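Local atomic coordinates of nidogen-1 (Mus musculus, PDB entry 1GL4), a protein that is a sulfated glycoprotein of basement membranes that binds laminin, collagen IV and perlecan and probably takes part in cell-matrix interactions. Residues R51-S65 with H163-Q176. Numbering follows the deposited sequence.
Sequences RVNGKVKGRIFVGSS and HLTISTELEGRVPQ
Arg173 runs out with CG trans to its backbone N (chi1 179°) and then bends at chi3 (-58°), which lays its guanidinium beside Phe61 and points NH1 toward the turn that ends strand 51-62. There NH1 gives one hydrogen bond to Gly63 O at 2.9 Å and another to Ser65 O at 3.0 Å; both acceptors lie close to the guanidinium plane, although NH1 stands well above the carbonyl plane of Gly63. CB of Phe61 rests over one face of the group. The arginine thereby ties down the type II' turn from Val62 to Ser65, and an alanine here would probably leave the carbonyls of Gly63 and Ser65 without this donor and the turn freer to shift.

Before the turn, strand 51-62 runs parallel to segment 163-176, an example of parallel pairing within the nidogen G2 beta-barrel. The register holds past Gly54, but the backbone bonding is interrupted: a water donates to Lys55 O and Ile166 O and also bonds Thr168 OG1, whose other hydrogen-bond partner is Gln153. Val52 CG1 packs on Ile166 CG2 at 3.5 Å, and Ile60 CG2 meets Val174 CG2 at 3.8 Å; on this same face Leu170 and Val174 reach strand 149-156. The opposite face, with Lys57, Arg59, Glu169 and Glu171, is largely charged, Phe61 excepted; Arg59 and Glu171 form a long salt bridge, NE to OE2 4.0 Å.

At the far end, Asn53 ND2 sits 3.6 Å above the ring plane of His163, amide and ring planes 68° apart, while its OD1 is hydrogen-bonded to ND1 of His77, a residue involved in perlecan binding. His163 also belongs to the zinc site with Asp159 and His161. Asn53 therefore probably helps hold this histidine close to the residues used for perlecan binding.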
loop_
_atom_site.group_PDB
_atom_site.type_symbol
_atom_site.label_atom_id
_atom_site.label_comp_id
_atom_site.label_asym_id
_atom_site.label_seq_id
_atom_site.Cartn_x
_atom_site.Cartn_y
_atom_site.Cartn_z
ATOM N N ARG A 51 -2.906 4.391 -9.203
ATOM C CA ARG A 51 -2.850 2.937 -9.239
ATOM C C ARG A 51 -1.434 2.446 -9.514
ATOM O O ARG A 51 -0.684 3.082 -10.252
ATOM C CB ARG A 51 -3.806 2.406 -10.310
ATOM C CG ARG A 51 -5.268 2.695 -10.012
ATOM C CD ARG A 51 -6.196 2.165 -11.100
ATOM N NE ARG A 51 -6.024 2.870 -12.366
ATOM C CZ ARG A 51 -6.773 2.664 -13.445
ATOM N NH1 ARG A 51 -7.755 1.771 -13.418
ATOM N NH2 ARG A 51 -6.538 3.352 -14.553
ATOM N N VAL A 52 -1.074 1.319 -8.899
ATOM C CA VAL A 52 0.243 0.713 -9.071
ATOM C C VAL A 52 0.032 -0.715 -9.583
ATOM O O VAL A 52 -0.759 -1.468 -9.014
ATOM C CB VAL A 52 1.016 0.650 -7.732
ATOM C CG1 VAL A 52 2.495 0.407 -7.997
ATOM C CG2 VAL A 52 0.820 1.940 -6.945
ATOM N N ASN A 53 0.734 -1.082 -10.654
ATOM C CA ASN A 53 0.600 -2.414 -11.240
ATOM C C ASN A 53 1.944 -3.079 -11.511
ATOM O O ASN A 53 2.933 -2.409 -11.818
ATOM C CB ASN A 53 -0.180 -2.340 -12.557
ATOM C CG ASN A 53 -1.642 -2.008 -12.352
ATOM O OD1 ASN A 53 -2.385 -2.776 -11.741
ATOM N ND2 ASN A 53 -2.064 -0.860 -12.861
ATOM N N GLY A 54 1.968 -4.404 -11.416
ATOM C CA GLY A 54 3.194 -5.136 -11.667
ATOM C C GLY A 54 3.017 -6.636 -11.522
ATOM O O GLY A 54 1.926 -7.121 -11.226
ATOM N N LYS A 55 4.103 -7.371 -11.728
ATOM C CA LYS A 55 4.084 -8.823 -11.627
ATOM C C LYS A 55 4.819 -9.299 -10.378
ATOM O O LYS A 55 5.678 -8.594 -9.837
ATOM C CB LYS A 55 4.738 -9.444 -12.863
ATOM C CG LYS A 55 3.946 -9.278 -14.150
ATOM C CD LYS A 55 2.647 -10.073 -14.113
ATOM C CE LYS A 55 1.944 -10.028 -15.467
ATOM N NZ LYS A 55 0.686 -10.833 -15.478
ATOM N N VAL A 56 4.472 -10.501 -9.927
ATOM C CA VAL A 56 5.091 -11.085 -8.749
ATOM C C VAL A 56 5.509 -12.525 -9.024
ATOM O O VAL A 56 4.720 -13.318 -9.543
ATOM C CB VAL A 56 4.121 -11.114 -7.545
ATOM C CG1 VAL A 56 4.826 -11.714 -6.340
ATOM C CG2 VAL A 56 3.610 -9.704 -7.235
ATOM N N LYS A 57 6.752 -12.857 -8.686
ATOM C CA LYS A 57 7.240 -14.222 -8.864
ATOM C C LYS A 57 7.886 -14.641 -7.555
ATOM O O LYS A 57 8.513 -13.826 -6.872
ATOM C CB LYS A 57 8.268 -14.318 -10.003
ATOM C CG LYS A 57 9.639 -13.759 -9.665
ATOM C CD LYS A 57 10.708 -14.176 -10.685
ATOM C CE LYS A 57 10.463 -13.588 -12.069
ATOM N NZ LYS A 57 11.601 -13.882 -13.004
ATOM N N GLY A 58 7.730 -15.910 -7.200
ATOM C CA GLY A 58 8.314 -16.385 -5.964
ATOM C C GLY A 58 8.755 -17.839 -5.977
ATOM O O GLY A 58 8.300 -18.642 -6.792
ATOM N N ARG A 59 9.668 -18.150 -5.065
ATOM C CA ARG A 59 10.215 -19.492 -4.870
ATOM C C ARG A 59 10.303 -19.547 -3.349
ATOM O O ARG A 59 11.299 -19.123 -2.759
ATOM C CB ARG A 59 11.612 -19.596 -5.493
ATOM C CG ARG A 59 12.298 -20.947 -5.314
ATOM C CD ARG A 59 13.728 -20.898 -5.844
ATOM N NE ARG A 59 14.496 -22.097 -5.510
ATOM C CZ ARG A 59 14.292 -23.294 -6.050
ATOM N NH1 ARG A 59 13.339 -23.460 -6.958
ATOM N NH2 ARG A 59 15.042 -24.326 -5.682
ATOM N N ILE A 60 9.251 -20.057 -2.717
ATOM C CA ILE A 60 9.185 -20.085 -1.261
ATOM C C ILE A 60 8.995 -21.438 -0.583
ATOM O O ILE A 60 8.040 -22.160 -0.868
ATOM C CB ILE A 60 8.047 -19.149 -0.782
ATOM C CG1 ILE A 60 8.317 -17.724 -1.280
ATOM C CG2 ILE A 60 7.945 -19.172 0.738
ATOM C CD1 ILE A 60 7.185 -16.762 -1.056
ATOM N N PHE A 61 9.905 -21.760 0.333
ATOM C CA PHE A 61 9.817 -23.003 1.097
ATOM C C PHE A 61 8.930 -22.714 2.316
ATOM O O PHE A 61 9.174 -21.749 3.039
ATOM C CB PHE A 61 11.201 -23.450 1.591
ATOM C CG PHE A 61 12.180 -23.790 0.489
ATOM C CD1 PHE A 61 12.890 -22.791 -0.171
ATOM C CD2 PHE A 61 12.403 -25.117 0.128
ATOM C CE1 PHE A 61 13.815 -23.107 -1.176
ATOM C CE2 PHE A 61 13.325 -25.446 -0.876
ATOM C CZ PHE A 61 14.031 -24.437 -1.528
ATOM N N VAL A 62 7.907 -23.534 2.540
ATOM C CA VAL A 62 7.010 -23.345 3.682
ATOM C C VAL A 62 7.331 -24.332 4.808
ATOM O O VAL A 62 7.479 -25.537 4.573
ATOM C CB VAL A 62 5.526 -23.538 3.279
ATOM C CG1 VAL A 62 4.623 -23.350 4.498
ATOM C CG2 VAL A 62 5.145 -22.545 2.190
ATOM N N GLY A 63 7.435 -23.819 6.031
ATOM C CA GLY A 63 7.733 -24.673 7.169
ATOM C C GLY A 63 9.035 -25.441 7.009
ATOM O O GLY A 63 10.100 -24.842 6.861
ATOM N N SER A 64 8.958 -26.768 7.023
ATOM C CA SER A 64 10.155 -27.594 6.896
ATOM C C SER A 64 10.255 -28.278 5.535
ATOM O O SER A 64 11.085 -29.169 5.342
ATOM C CB SER A 64 10.171 -28.663 7.995
ATOM O OG SER A 64 9.134 -29.610 7.794
ATOM N N SER A 65 9.416 -27.863 4.593
ATOM C CA SER A 65 9.417 -28.461 3.263
ATOM C C SER A 65 10.744 -28.278 2.530
ATOM O O SER A 65 11.363 -27.219 2.606
ATOM C CB SER A 65 8.283 -27.874 2.419
ATOM O OG SER A 65 8.286 -28.436 1.116
ATOM N N HIS A 163 0.167 4.380 -15.263
ATOM C CA HIS A 163 0.255 3.455 -14.131
ATOM C C HIS A 163 1.600 3.600 -13.430
ATOM O O HIS A 163 2.622 3.772 -14.092
ATOM C CB HIS A 163 0.178 1.998 -14.606
ATOM C CG HIS A 163 -1.087 1.638 -15.317
ATOM N ND1 HIS A 163 -1.191 0.518 -16.113
ATOM C CD2 HIS A 163 -2.311 2.220 -15.325
ATOM C CE1 HIS A 163 -2.422 0.426 -16.581
ATOM N NE2 HIS A 163 -3.122 1.445 -16.118
ATOM N N LEU A 164 1.611 3.542 -12.099
ATOM C CA LEU A 164 2.892 3.557 -11.393
ATOM C C LEU A 164 3.321 2.100 -11.591
ATOM O O LEU A 164 2.462 1.230 -11.782
ATOM C CB LEU A 164 2.715 3.862 -9.901
ATOM C CG LEU A 164 2.621 5.336 -9.467
ATOM C CD1 LEU A 164 3.969 6.003 -9.655
ATOM C CD2 LEU A 164 1.551 6.066 -10.262
ATOM N N THR A 165 4.620 1.819 -11.549
ATOM C CA THR A 165 5.090 0.454 -11.783
ATOM C C THR A 165 5.848 -0.198 -10.631
ATOM O O THR A 165 6.557 0.472 -9.876
ATOM C CB THR A 165 5.981 0.410 -13.034
ATOM O OG1 THR A 165 7.039 1.369 -12.897
ATOM C CG2 THR A 165 5.162 0.736 -14.279
ATOM N N ILE A 166 5.697 -1.518 -10.506
ATOM C CA ILE A 166 6.367 -2.269 -9.447
ATOM C C ILE A 166 6.531 -3.748 -9.800
ATOM O O ILE A 166 5.558 -4.445 -10.088
ATOM C CB ILE A 166 5.599 -2.145 -8.100
ATOM C CG1 ILE A 166 6.333 -2.916 -6.994
ATOM C CG2 ILE A 166 4.173 -2.678 -8.253
ATOM C CD1 ILE A 166 5.623 -2.884 -5.636
ATOM N N SER A 167 7.778 -4.210 -9.791
ATOM C CA SER A 167 8.116 -5.604 -10.081
ATOM C C SER A 167 8.567 -6.251 -8.764
ATOM O O SER A 167 9.440 -5.714 -8.080
ATOM C CB SER A 167 9.250 -5.657 -11.108
ATOM O OG SER A 167 9.661 -6.989 -11.351
ATOM N N THR A 168 7.992 -7.401 -8.414
ATOM C CA THR A 168 8.333 -8.067 -7.155
ATOM C C THR A 168 8.913 -9.474 -7.299
ATOM O O THR A 168 8.438 -10.277 -8.097
ATOM C CB THR A 168 7.094 -8.144 -6.227
ATOM O OG1 THR A 168 6.602 -6.819 -5.983
ATOM C CG2 THR A 168 7.449 -8.802 -4.884
ATOM N N GLU A 169 9.945 -9.759 -6.508
ATOM C CA GLU A 169 10.597 -11.067 -6.514
ATOM C C GLU A 169 10.792 -11.517 -5.055
ATOM O O GLU A 169 11.346 -10.774 -4.247
ATOM C CB GLU A 169 11.942 -10.957 -7.237
ATOM C CG GLU A 169 12.639 -12.273 -7.491
ATOM C CD GLU A 169 13.827 -12.128 -8.434
ATOM O OE1 GLU A 169 14.444 -13.164 -8.767
ATOM O OE2 GLU A 169 14.139 -10.985 -8.842
ATOM N N LEU A 170 10.315 -12.716 -4.721
ATOM C CA LEU A 170 10.428 -13.256 -3.359
ATOM C C LEU A 170 11.119 -14.615 -3.360
ATOM O O LEU A 170 10.791 -15.479 -4.176
ATOM C CB LEU A 170 9.043 -13.434 -2.735
ATOM C CG LEU A 170 8.089 -12.239 -2.757
ATOM C CD1 LEU A 170 6.701 -12.703 -2.329
ATOM C CD2 LEU A 170 8.610 -11.137 -1.845
ATOM N N GLU A 171 12.060 -14.813 -2.440
ATOM C CA GLU A 171 12.770 -16.086 -2.355
ATOM C C GLU A 171 13.273 -16.408 -0.950
ATOM O O GLU A 171 13.915 -15.584 -0.304
ATOM C CB GLU A 171 13.946 -16.097 -3.337
ATOM C CG GLU A 171 14.783 -17.362 -3.282
ATOM C CD GLU A 171 15.845 -17.410 -4.367
ATOM O OE1 GLU A 171 16.592 -16.417 -4.517
ATOM O OE2 GLU A 171 15.935 -18.444 -5.062
ATOM N N GLY A 172 12.985 -17.616 -0.478
ATOM C CA GLY A 172 13.440 -18.001 0.844
ATOM C C GLY A 172 12.496 -18.942 1.561
ATOM O O GLY A 172 11.734 -19.675 0.932
ATOM N N ARG A 173 12.535 -18.907 2.888
ATOM C CA ARG A 173 11.702 -19.784 3.702
ATOM C C ARG A 173 10.879 -19.007 4.727
ATOM O O ARG A 173 11.364 -18.046 5.325
ATOM C CB ARG A 173 12.601 -20.805 4.420
ATOM C CG ARG A 173 11.878 -21.795 5.349
ATOM C CD ARG A 173 12.875 -22.773 5.982
ATOM N NE ARG A 173 13.626 -23.531 4.979
ATOM C CZ ARG A 173 13.168 -24.610 4.348
ATOM N NH1 ARG A 173 11.955 -25.082 4.615
ATOM N NH2 ARG A 173 13.917 -25.207 3.429
ATOM N N VAL A 174 9.628 -19.421 4.908
ATOM C CA VAL A 174 8.735 -18.803 5.890
ATOM C C VAL A 174 8.085 -19.906 6.718
ATOM O O VAL A 174 7.911 -21.032 6.239
ATOM C CB VAL A 174 7.607 -17.974 5.222
ATOM C CG1 VAL A 174 8.210 -16.827 4.399
ATOM C CG2 VAL A 174 6.744 -18.873 4.343
ATOM N N PRO A 175 7.729 -19.603 7.979
ATOM C CA PRO A 175 7.092 -20.595 8.855
ATOM C C PRO A 175 5.705 -20.946 8.305
ATOM O O PRO A 175 5.082 -20.141 7.608
ATOM C CB PRO A 175 6.994 -19.870 10.200
ATOM C CG PRO A 175 8.045 -18.788 10.122
ATOM C CD PRO A 175 7.951 -18.333 8.690
ATOM N N GLN A 176 5.220 -22.140 8.620
ATOM C CA GLN A 176 3.908 -22.560 8.140
ATOM C C GLN A 176 2.769 -22.057 9.016
ATOM O O GLN A 176 2.824 -22.151 10.244
ATOM C CB GLN A 176 3.831 -24.080 8.071
ATOM C CG GLN A 176 2.503 -24.603 7.554
ATOM C CD GLN A 176 2.439 -26.111 7.585
ATOM O OE1 GLN A 176 2.410 -26.723 8.657
ATOM N NE2 GLN A 176 2.431 -26.725 6.411
HETATM O O HOH W 1 4.910 -6.308 -8.095
HETATM O O HOH W 2 10.032 -22.617 8.321
#